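D-hydantoinase (PDB 1NFG) probably catalyses the stereospecific hydrolysis of the cyclic amide bond of D-hydantoin derivatives, using two zinc ions bound in each subunit. Local coordinates at residues H181-D186 / V284-A289; C315-K320 / A332-A337; T261-L266 / E308-D313. One frame throughout, in Å; residues are numbered along the deposited sequence.

In the fold
All three contacts lie at or near the dinuclear zinc centre of the TIM barrel. Contact 3 joins strands 257-262 and 310-311 about 7 Å from the middle of the chain; contacts 1 and 2 lie farther out, about 16 and 17 Å from it, among the loops. Contact centres are 15 to 18 Å apart. Along the chain, contacts 1 and 3 cross, their segments alternating, and contact 2 follows both. Loop 284-289 is the hub: Pro287 O meets the hydroxyl of Tyr265 in contact 3, and Val284 O probably accepts a bond from Gly336 N in contact 2. Zinc ligands and the probable substrate-binding residues Thr286 and Asn335 thus share one connected framework.

Contact 1 (H181-D186 / V284-A289); sequences HAENGD and VFTPPA. With ZN (zinc ion), chain F.
Glu183 and Pro287 mark the closest approach of the two backbones, their CA atoms 7.6 Å apart, so side chains and a metal-bound water fill the space between. Both segments line the active site of the TIM barrel: 181-186 is a loop that runs into the start of helix 185-197, with Asn184 as its N-cap, and 284-289 is a loop before helix 292-303 that turns through a cis peptide bond before Pro287. His181 binds a zinc ion through ND1 at 2.4 Å; carbamylated Lys148 and His237 are the other protein ligands of this ion. A water 2.2 Å from the zinc donates to Thr286 O at 3.0 Å, linking metal and loop through the backbone of a residue that probably binds substrate. The methyl of Thr286 lies anti to its own backbone N and reaches the imidazole edge in the ring plane, CG2 to His181 CE1 being 3.6 Å. Its hydroxyl bonds instead with Asn335. Next to CE1 on the ring, NE2 of His181 donates to Glu183 OE1, although the position of that oxygen is doubtful. Arg210 forms a salt bridge with the same carboxylate, which would favour its charged form. The other oxygen, Glu183 OE2, rests against the proline pair, 3.8 Å from Pro287 CB and 3.9 Å from Pro288 CD.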
loop_
_atom_site.group_PDB
_atom_site.type_symbol
_atom_site.label_atom_id
_atom_site.label_comp_id
_atom_site.label_asym_id
_atom_site.label_seq_id
_atom_site.Cartn_x
_atom_site.Cartn_y
_atom_site.Cartn_z
ATOM N N HIS A 181 4.341 -23.621 -4.147
ATOM C CA HIS A 181 5.405 -23.342 -3.192
ATOM C C HIS A 181 6.044 -22.103 -3.822
ATOM O O HIS A 181 6.715 -22.203 -4.849
ATOM C CB HIS A 181 6.392 -24.505 -3.176
ATOM C CG HIS A 181 7.638 -24.236 -2.397
ATOM N ND1 HIS A 181 7.910 -24.854 -1.197
ATOM C CD2 HIS A 181 8.696 -23.431 -2.654
ATOM C CE1 HIS A 181 9.085 -24.447 -0.749
ATOM N NE2 HIS A 181 9.583 -23.582 -1.615
ATOM N N ALA A 182 5.827 -20.935 -3.223
ATOM C CA ALA A 182 6.340 -19.697 -3.798
ATOM C C ALA A 182 7.632 -19.111 -3.241
ATOM O O ALA A 182 7.645 -18.406 -2.235
ATOM C CB ALA A 182 5.239 -18.632 -3.779
ATOM N N GLU A 183 8.722 -19.407 -3.928
ATOM C CA GLU A 183 10.034 -18.881 -3.585
ATOM C C GLU A 183 10.736 -18.737 -4.914
ATOM O O GLU A 183 10.509 -19.542 -5.817
ATOM C CB GLU A 183 10.823 -19.855 -2.729
ATOM C CG GLU A 183 10.659 -19.680 -1.257
ATOM C CD GLU A 183 11.544 -20.637 -0.515
ATOM O OE1 GLU A 183 11.508 -21.825 -0.880
ATOM O OE2 GLU A 183 12.270 -20.224 0.412
ATOM N N ASN A 184 11.559 -17.705 -5.055
ATOM C CA ASN A 184 12.293 -17.541 -6.294
ATOM C C ASN A 184 13.549 -18.386 -6.131
ATOM O O ASN A 184 14.515 -17.982 -5.466
ATOM C CB ASN A 184 12.652 -16.084 -6.540
ATOM C CG ASN A 184 13.388 -15.894 -7.846
ATOM O OD1 ASN A 184 14.497 -16.414 -8.021
ATOM N ND2 ASN A 184 12.776 -15.164 -8.782
ATOM N N GLY A 185 13.503 -19.576 -6.732
ATOM C CA GLY A 185 14.600 -20.524 -6.648
ATOM C C GLY A 185 15.943 -19.999 -7.092
ATOM O O GLY A 185 16.957 -20.230 -6.432
ATOM N N ASP A 186 15.957 -19.293 -8.213
ATOM C CA ASP A 186 17.195 -18.745 -8.722
ATOM C C ASP A 186 17.767 -17.742 -7.739
ATOM O O ASP A 186 18.967 -17.763 -7.455
ATOM C CB ASP A 186 16.953 -18.111 -10.086
ATOM C CG ASP A 186 16.392 -19.107 -11.079
ATOM O OD1 ASP A 186 16.879 -20.261 -11.078
ATOM O OD2 ASP A 186 15.479 -18.745 -11.852
ATOM N N VAL A 284 15.723 -26.563 10.000
ATOM C CA VAL A 284 15.962 -26.265 8.607
ATOM C C VAL A 284 14.779 -26.742 7.773
ATOM O O VAL A 284 14.735 -27.892 7.317
ATOM C CB VAL A 284 17.256 -26.930 8.092
ATOM C CG1 VAL A 284 17.385 -26.725 6.590
ATOM C CG2 VAL A 284 18.462 -26.338 8.806
ATOM N N PHE A 285 13.801 -25.856 7.608
ATOM C CA PHE A 285 12.632 -26.146 6.790
ATOM C C PHE A 285 12.447 -24.960 5.859
ATOM O O PHE A 285 13.055 -23.907 6.064
ATOM C CB PHE A 285 11.388 -26.388 7.649
ATOM C CG PHE A 285 11.226 -25.423 8.780
ATOM C CD1 PHE A 285 10.833 -24.113 8.545
ATOM C CD2 PHE A 285 11.462 -25.831 10.088
ATOM C CE1 PHE A 285 10.677 -23.227 9.598
ATOM C CE2 PHE A 285 11.308 -24.955 11.146
ATOM C CZ PHE A 285 10.914 -23.649 10.904
ATOM N N THR A 286 11.616 -25.132 4.839
ATOM C CA THR A 286 11.408 -24.089 3.852
ATOM C C THR A 286 9.944 -23.740 3.602
ATOM O O THR A 286 9.099 -24.627 3.515
ATOM C CB THR A 286 12.057 -24.517 2.520
ATOM O OG1 THR A 286 13.467 -24.687 2.717
ATOM C CG2 THR A 286 11.807 -23.488 1.429
ATOM N N PRO A 287 9.627 -22.435 3.485
ATOM C CA PRO A 287 10.578 -21.323 3.586
ATOM C C PRO A 287 11.201 -21.271 4.975
ATOM O O PRO A 287 10.732 -21.937 5.899
ATOM C CB PRO A 287 9.715 -20.111 3.269
ATOM C CG PRO A 287 8.782 -20.651 2.238
ATOM C CD PRO A 287 8.372 -21.975 2.858
ATOM N N PRO A 288 12.264 -20.472 5.146
ATOM C CA PRO A 288 12.946 -20.360 6.440
ATOM C C PRO A 288 12.099 -19.770 7.559
ATOM O O PRO A 288 11.164 -19.009 7.311
ATOM C CB PRO A 288 14.144 -19.454 6.131
ATOM C CG PRO A 288 14.304 -19.542 4.655
ATOM C CD PRO A 288 12.892 -19.583 4.157
ATOM N N ALA A 289 12.450 -20.121 8.793
ATOM C CA ALA A 289 11.768 -19.589 9.962
ATOM C C ALA A 289 12.006 -18.081 9.918
ATOM O O ALA A 289 13.114 -17.630 9.616
ATOM C CB ALA A 289 12.367 -20.171 11.221
HETATM ZN ZN ZN F . 7.001 -26.408 0.368
HETATM O O HOH W 1 8.232 -27.119 2.026
#

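Contact 2 (C315-K320 / A332-A337); sequences CSWLFK and AIPNGA
Trp317 and Cys315 face Pro334, Gly336 and Ala337 where the long loop after strand 310-311 of the TIM barrel doubles back before helix 343-352. The two pieces run roughly against each other, with Cys315 and Ala337 closest at 5.0 Å between their CA atoms, but neither forms a regular strand.

Two hydrogen bonds join them. One is between backbones, from Cys315 N to Ala337 O at 3.0 Å. The other uses the indole: Trp317 NE1 gives its N-H to Asn335 O at 2.8 Å, a weak bond bent to 128° at the hydrogen. The carbonyl sits at the edge of the indole, near its plane. Nearby, Lys323 binds the carbonyls of Pro334 and Gly336, so the backbone on both sides of Asn335 is tied to one ammonium group.

Apolar packing is centred on the same tryptophan. Its CG lies beside the backbone N (chi1 -60°), which carries the indole across to the proline. Pro334 CB then stands over the five-membered ring, 3.8 Å from its centroid and only 5° off the normal, a CH-pi contact over the face.

Close backbone packing marks the other end. Gly336 has a positive phi and brings its CA to 3.7 Å from Cys315 CB; with no side chain there, the cysteine can lie directly against the backbone. The side chain of Cys315 is about 4 Å from that of the zinc ligand His59.

The side chain of Asn335, which probably binds substrate, leaves its backbone away from segment 315-320. Its OD1 is turned anti to CA and is hydrogen-bonded to Thr286 OG1.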
loop_
_atom_site.group_PDB
_atom_site.type_symbol
_atom_site.label_atom_id
_atom_site.label_comp_id
_atom_site.label_asym_id
_atom_site.label_seq_id
_atom_site.Cartn_x
_atom_site.Cartn_y
_atom_site.Cartn_z
ATOM N N CYS A 315 7.263 -33.373 7.714
ATOM C CA CYS A 315 8.371 -34.076 7.081
ATOM C C CYS A 315 9.087 -34.879 8.161
ATOM O O CYS A 315 8.933 -34.608 9.354
ATOM C CB CYS A 315 9.349 -33.091 6.442
ATOM S SG CYS A 315 8.708 -32.283 4.973
ATOM N N SER A 316 9.874 -35.864 7.749
ATOM C CA SER A 316 10.579 -36.686 8.715
ATOM C C SER A 316 12.018 -36.981 8.322
ATOM O O SER A 316 12.308 -38.002 7.700
ATOM C CB SER A 316 9.808 -37.994 8.933
ATOM O OG SER A 316 9.268 -38.472 7.708
ATOM N N TRP A 317 12.921 -36.075 8.680
ATOM C CA TRP A 317 14.332 -36.265 8.390
ATOM C C TRP A 317 15.043 -36.390 9.729
ATOM O O TRP A 317 15.231 -35.400 10.436
ATOM C CB TRP A 317 14.887 -35.077 7.610
ATOM C CG TRP A 317 14.216 -34.858 6.297
ATOM C CD1 TRP A 317 13.607 -33.712 5.873
ATOM C CD2 TRP A 317 14.077 -35.804 5.230
ATOM N NE1 TRP A 317 13.094 -33.885 4.610
ATOM C CE2 TRP A 317 13.368 -35.160 4.190
ATOM C CE3 TRP A 317 14.481 -37.133 5.050
ATOM C CZ2 TRP A 317 13.052 -35.800 2.983
ATOM C CZ3 TRP A 317 14.168 -37.772 3.849
ATOM C CH2 TRP A 317 13.459 -37.102 2.832
ATOM N N LEU A 318 15.416 -37.614 10.081
ATOM C CA LEU A 318 16.096 -37.875 11.339
ATOM C C LEU A 318 17.177 -36.849 11.586
ATOM O O LEU A 318 17.946 -36.511 10.686
ATOM C CB LEU A 318 16.726 -39.267 11.330
ATOM C CG LEU A 318 15.796 -40.470 11.205
ATOM C CD1 LEU A 318 16.643 -41.728 11.145
ATOM C CD2 LEU A 318 14.832 -40.521 12.385
ATOM N N PHE A 319 17.231 -36.341 12.809
ATOM C CA PHE A 319 18.246 -35.368 13.142
ATOM C C PHE A 319 19.595 -36.044 12.967
ATOM O O PHE A 319 20.542 -35.440 12.461
ATOM C CB PHE A 319 18.094 -34.893 14.584
ATOM C CG PHE A 319 19.181 -33.962 15.020
ATOM C CD1 PHE A 319 19.453 -32.803 14.295
ATOM C CD2 PHE A 319 19.939 -34.239 16.150
ATOM C CE1 PHE A 319 20.467 -31.935 14.689
ATOM C CE2 PHE A 319 20.957 -33.378 16.554
ATOM C CZ PHE A 319 21.222 -32.223 15.823
ATOM N N LYS A 320 19.674 -37.306 13.381
ATOM C CA LYS A 320 20.914 -38.056 13.262
ATOM C C LYS A 320 21.074 -38.654 11.866
ATOM O O LYS A 320 21.972 -38.280 11.110
ATOM C CB LYS A 320 20.970 -39.165 14.303
ATOM C CG LYS A 320 22.347 -39.782 14.396
ATOM C CD LYS A 320 22.453 -40.802 15.514
ATOM C CE LYS A 320 23.869 -41.365 15.605
ATOM N NZ LYS A 320 23.999 -42.344 16.725
ATOM N N ALA A 332 23.228 -29.181 2.009
ATOM C CA ALA A 332 23.028 -30.625 1.960
ATOM C C ALA A 332 22.004 -31.120 2.983
ATOM O O ALA A 332 21.565 -32.272 2.916
ATOM C CB ALA A 332 24.360 -31.340 2.160
ATOM N N ILE A 333 21.629 -30.255 3.926
ATOM C CA ILE A 333 20.647 -30.611 4.951
ATOM C C ILE A 333 19.261 -30.761 4.334
ATOM O O ILE A 333 18.706 -29.798 3.801
ATOM C CB ILE A 333 20.532 -29.527 6.040
ATOM C CG1 ILE A 333 21.895 -29.267 6.670
ATOM C CG2 ILE A 333 19.523 -29.964 7.095
ATOM C CD1 ILE A 333 21.901 -28.133 7.662
ATOM N N PRO A 334 18.685 -31.975 4.386
ATOM C CA PRO A 334 17.348 -32.159 3.809
ATOM C C PRO A 334 16.337 -31.250 4.519
ATOM O O PRO A 334 16.245 -31.237 5.750
ATOM C CB PRO A 334 17.084 -33.653 4.014
ATOM C CG PRO A 334 17.935 -34.002 5.203
ATOM C CD PRO A 334 19.201 -33.234 4.951
ATOM N N ASN A 335 15.605 -30.473 3.728
ATOM C CA ASN A 335 14.624 -29.525 4.250
ATOM C C ASN A 335 13.354 -30.169 4.784
ATOM O O ASN A 335 12.817 -31.094 4.177
ATOM C CB ASN A 335 14.240 -28.510 3.163
ATOM C CG ASN A 335 15.387 -27.583 2.790
ATOM O OD1 ASN A 335 15.223 -26.675 1.966
ATOM N ND2 ASN A 335 16.554 -27.804 3.392
ATOM N N GLY A 336 12.874 -29.668 5.920
ATOM C CA GLY A 336 11.650 -30.195 6.490
ATOM C C GLY A 336 11.714 -30.497 7.966
ATOM O O GLY A 336 12.776 -30.830 8.496
ATOM N N ALA A 337 10.565 -30.376 8.628
ATOM C CA ALA A 337 10.446 -30.651 10.057
ATOM C C ALA A 337 9.109 -31.345 10.334
ATOM O O ALA A 337 8.131 -31.151 9.611
ATOM C CB ALA A 337 10.546 -29.357 10.855
#

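Contact 3 (T261-L266 / E308-D313); sequences TCTHYL and ETVSSD. With ZN (zinc ion), chain E.
Cys262 and Ser311 lie side by side at the tight end of this contact, their CA atoms 4.8 Å apart in a parallel bridge that continues through Thr261 and Val310. Thr261 O accepts from Ser311 N at 2.9 Å, and Ser311 O accepts from Thr263 N. A longer, weak bond from Thr261 N to Thr309 O extends the pairing backwards. Val310 fills the space beneath the turn that follows: its CG1 is anti to the backbone N (chi1 175°), which brings the methyl to 3.5 Å from Thr263 N, the side chains of Val310 and Thr263 crossing at about a right angle.

These are neighbouring parallel strands of the TIM barrel, 257-262 and 310-311, with helix 292-303 between them in sequence. Thr261 and Val310 share the face covered by helices: Thr261 packs on Leu298 of helix 292-303, and Val310 on Val347 of helix 343-352. Cys262 and Ser311 point to the inner face, SG lying 3.6 Å from OG, and Ser311 also packs on Asp55 and His57 of strand 48-58.

Beyond the paired residues two touches are looser, although this part too is buried. Leu266, after the 3-10 turn, reaches Val310 only at 4.3 Å between CD1 and CG1, and Asp313 CB lies 4.1 Å from Cys262 SG. His264, by contrast, makes a close edge contact, its CE1 3.3 Å from Ser312 O and that oxygen near the ring plane, while one face of its imidazole lies on the ring of Tyr265. The hydroxyl of Ser312 has its own partner in Asp55. Asp313, two residues past the strand, starts toward segment 261-266 and binds zinc with His57, His59 and carbamylated Lys148, its OD1 2.2 Å from the metal.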
loop_
_atom_site.group_PDB
_atom_site.type_symbol
_atom_site.label_atom_id
_atom_site.label_comp_id
_atom_site.label_asym_id
_atom_site.label_seq_id
_atom_site.Cartn_x
_atom_site.Cartn_y
_atom_site.Cartn_z
ATOM N N THR A 261 -0.962 -21.141 6.452
ATOM C CA THR A 261 0.296 -21.023 7.193
ATOM C C THR A 261 0.493 -22.374 7.850
ATOM O O THR A 261 -0.369 -23.258 7.739
ATOM C CB THR A 261 0.285 -19.984 8.317
ATOM O OG1 THR A 261 -0.530 -18.878 7.939
ATOM C CG2 THR A 261 1.700 -19.478 8.561
ATOM N N CYS A 262 1.613 -22.531 8.541
ATOM C CA CYS A 262 1.891 -23.790 9.182
ATOM C C CYS A 262 2.364 -23.550 10.600
ATOM O O CYS A 262 3.120 -22.625 10.874
ATOM C CB CYS A 262 2.928 -24.573 8.360
ATOM S SG CYS A 262 2.426 -24.848 6.611
ATOM N N THR A 263 1.893 -24.405 11.493
ATOM C CA THR A 263 2.201 -24.336 12.904
ATOM C C THR A 263 3.528 -23.682 13.267
ATOM O O THR A 263 3.549 -22.691 13.999
ATOM C CB THR A 263 2.174 -25.738 13.508
ATOM O OG1 THR A 263 1.037 -26.448 12.994
ATOM C CG2 THR A 263 2.098 -25.664 15.027
ATOM N N HIS A 264 4.632 -24.224 12.757
ATOM C CA HIS A 264 5.956 -23.695 13.097
ATOM C C HIS A 264 6.210 -22.234 12.728
ATOM O O HIS A 264 7.093 -21.593 13.300
ATOM C CB HIS A 264 7.066 -24.597 12.525
ATOM C CG HIS A 264 6.886 -24.951 11.082
ATOM N ND1 HIS A 264 5.815 -25.690 10.628
ATOM C CD2 HIS A 264 7.632 -24.657 9.992
ATOM C CE1 HIS A 264 5.909 -25.833 9.317
ATOM N NE2 HIS A 264 7.001 -25.215 8.906
ATOM N N TYR A 265 5.440 -21.700 11.790
ATOM C CA TYR A 265 5.610 -20.308 11.403
ATOM C C TYR A 265 4.935 -19.368 12.400
ATOM O O TYR A 265 4.978 -18.148 12.244
ATOM C CB TYR A 265 5.067 -20.087 9.994
ATOM C CG TYR A 265 5.882 -20.824 8.960
ATOM C CD1 TYR A 265 7.244 -20.555 8.801
ATOM C CD2 TYR A 265 5.307 -21.813 8.163
ATOM C CE1 TYR A 265 8.011 -21.254 7.877
ATOM C CE2 TYR A 265 6.066 -22.518 7.232
ATOM C CZ TYR A 265 7.417 -22.233 7.095
ATOM O OH TYR A 265 8.169 -22.926 6.170
ATOM N N LEU A 266 4.319 -19.945 13.428
ATOM C CA LEU A 266 3.658 -19.168 14.471
ATOM C C LEU A 266 4.452 -19.305 15.768
ATOM O O LEU A 266 4.103 -18.703 16.783
ATOM C CB LEU A 266 2.242 -19.693 14.722
ATOM C CG LEU A 266 1.228 -19.734 13.582
ATOM C CD1 LEU A 266 -0.018 -20.447 14.064
ATOM C CD2 LEU A 266 0.893 -18.324 13.119
ATOM N N GLU A 308 -6.922 -19.967 5.062
ATOM C CA GLU A 308 -7.879 -21.056 4.952
ATOM C C GLU A 308 -7.634 -22.131 6.004
ATOM O O GLU A 308 -8.530 -22.917 6.311
ATOM C CB GLU A 308 -7.793 -21.691 3.572
ATOM C CG GLU A 308 -8.013 -20.725 2.450
ATOM C CD GLU A 308 -9.341 -20.034 2.560
ATOM O OE1 GLU A 308 -10.346 -20.735 2.782
ATOM O OE2 GLU A 308 -9.385 -18.793 2.418
ATOM N N THR A 309 -6.430 -22.162 6.567
ATOM C CA THR A 309 -6.117 -23.183 7.557
ATOM C C THR A 309 -4.702 -23.031 8.076
ATOM O O THR A 309 -3.950 -22.189 7.609
ATOM C CB THR A 309 -6.217 -24.602 6.926
ATOM O OG1 THR A 309 -5.954 -25.601 7.917
ATOM C CG2 THR A 309 -5.187 -24.759 5.815
ATOM N N VAL A 310 -4.357 -23.856 9.057
ATOM C CA VAL A 310 -3.009 -23.893 9.607
ATOM C C VAL A 310 -2.631 -25.366 9.463
ATOM O O VAL A 310 -3.044 -26.193 10.279
ATOM C CB VAL A 310 -2.954 -23.520 11.105
ATOM C CG1 VAL A 310 -1.532 -23.710 11.627
ATOM C CG2 VAL A 310 -3.410 -22.084 11.314
ATOM N N SER A 311 -1.885 -25.694 8.410
ATOM C CA SER A 311 -1.468 -27.072 8.169
ATOM C C SER A 311 -0.095 -27.271 8.778
ATOM O O SER A 311 0.440 -26.344 9.382
ATOM C CB SER A 311 -1.453 -27.377 6.667
ATOM O OG SER A 311 -0.700 -26.419 5.945
ATOM N N SER A 312 0.482 -28.464 8.619
ATOM C CA SER A 312 1.789 -28.757 9.216
ATOM C C SER A 312 3.015 -28.850 8.305
ATOM O O SER A 312 4.124 -28.540 8.738
ATOM C CB SER A 312 1.707 -30.056 10.033
ATOM O OG SER A 312 1.447 -31.179 9.198
ATOM N N ASP A 313 2.832 -29.269 7.057
ATOM C CA ASP A 313 3.969 -29.450 6.142
ATOM C C ASP A 313 4.910 -30.444 6.830
ATOM O O ASP A 313 6.126 -30.242 6.906
ATOM C CB ASP A 313 4.695 -28.121 5.864
ATOM C CG ASP A 313 5.703 -28.226 4.710
ATOM O OD1 ASP A 313 5.541 -29.118 3.845
ATOM O OD2 ASP A 313 6.649 -27.407 4.654
HETATM ZN ZN ZN E . 5.468 -28.871 1.638
#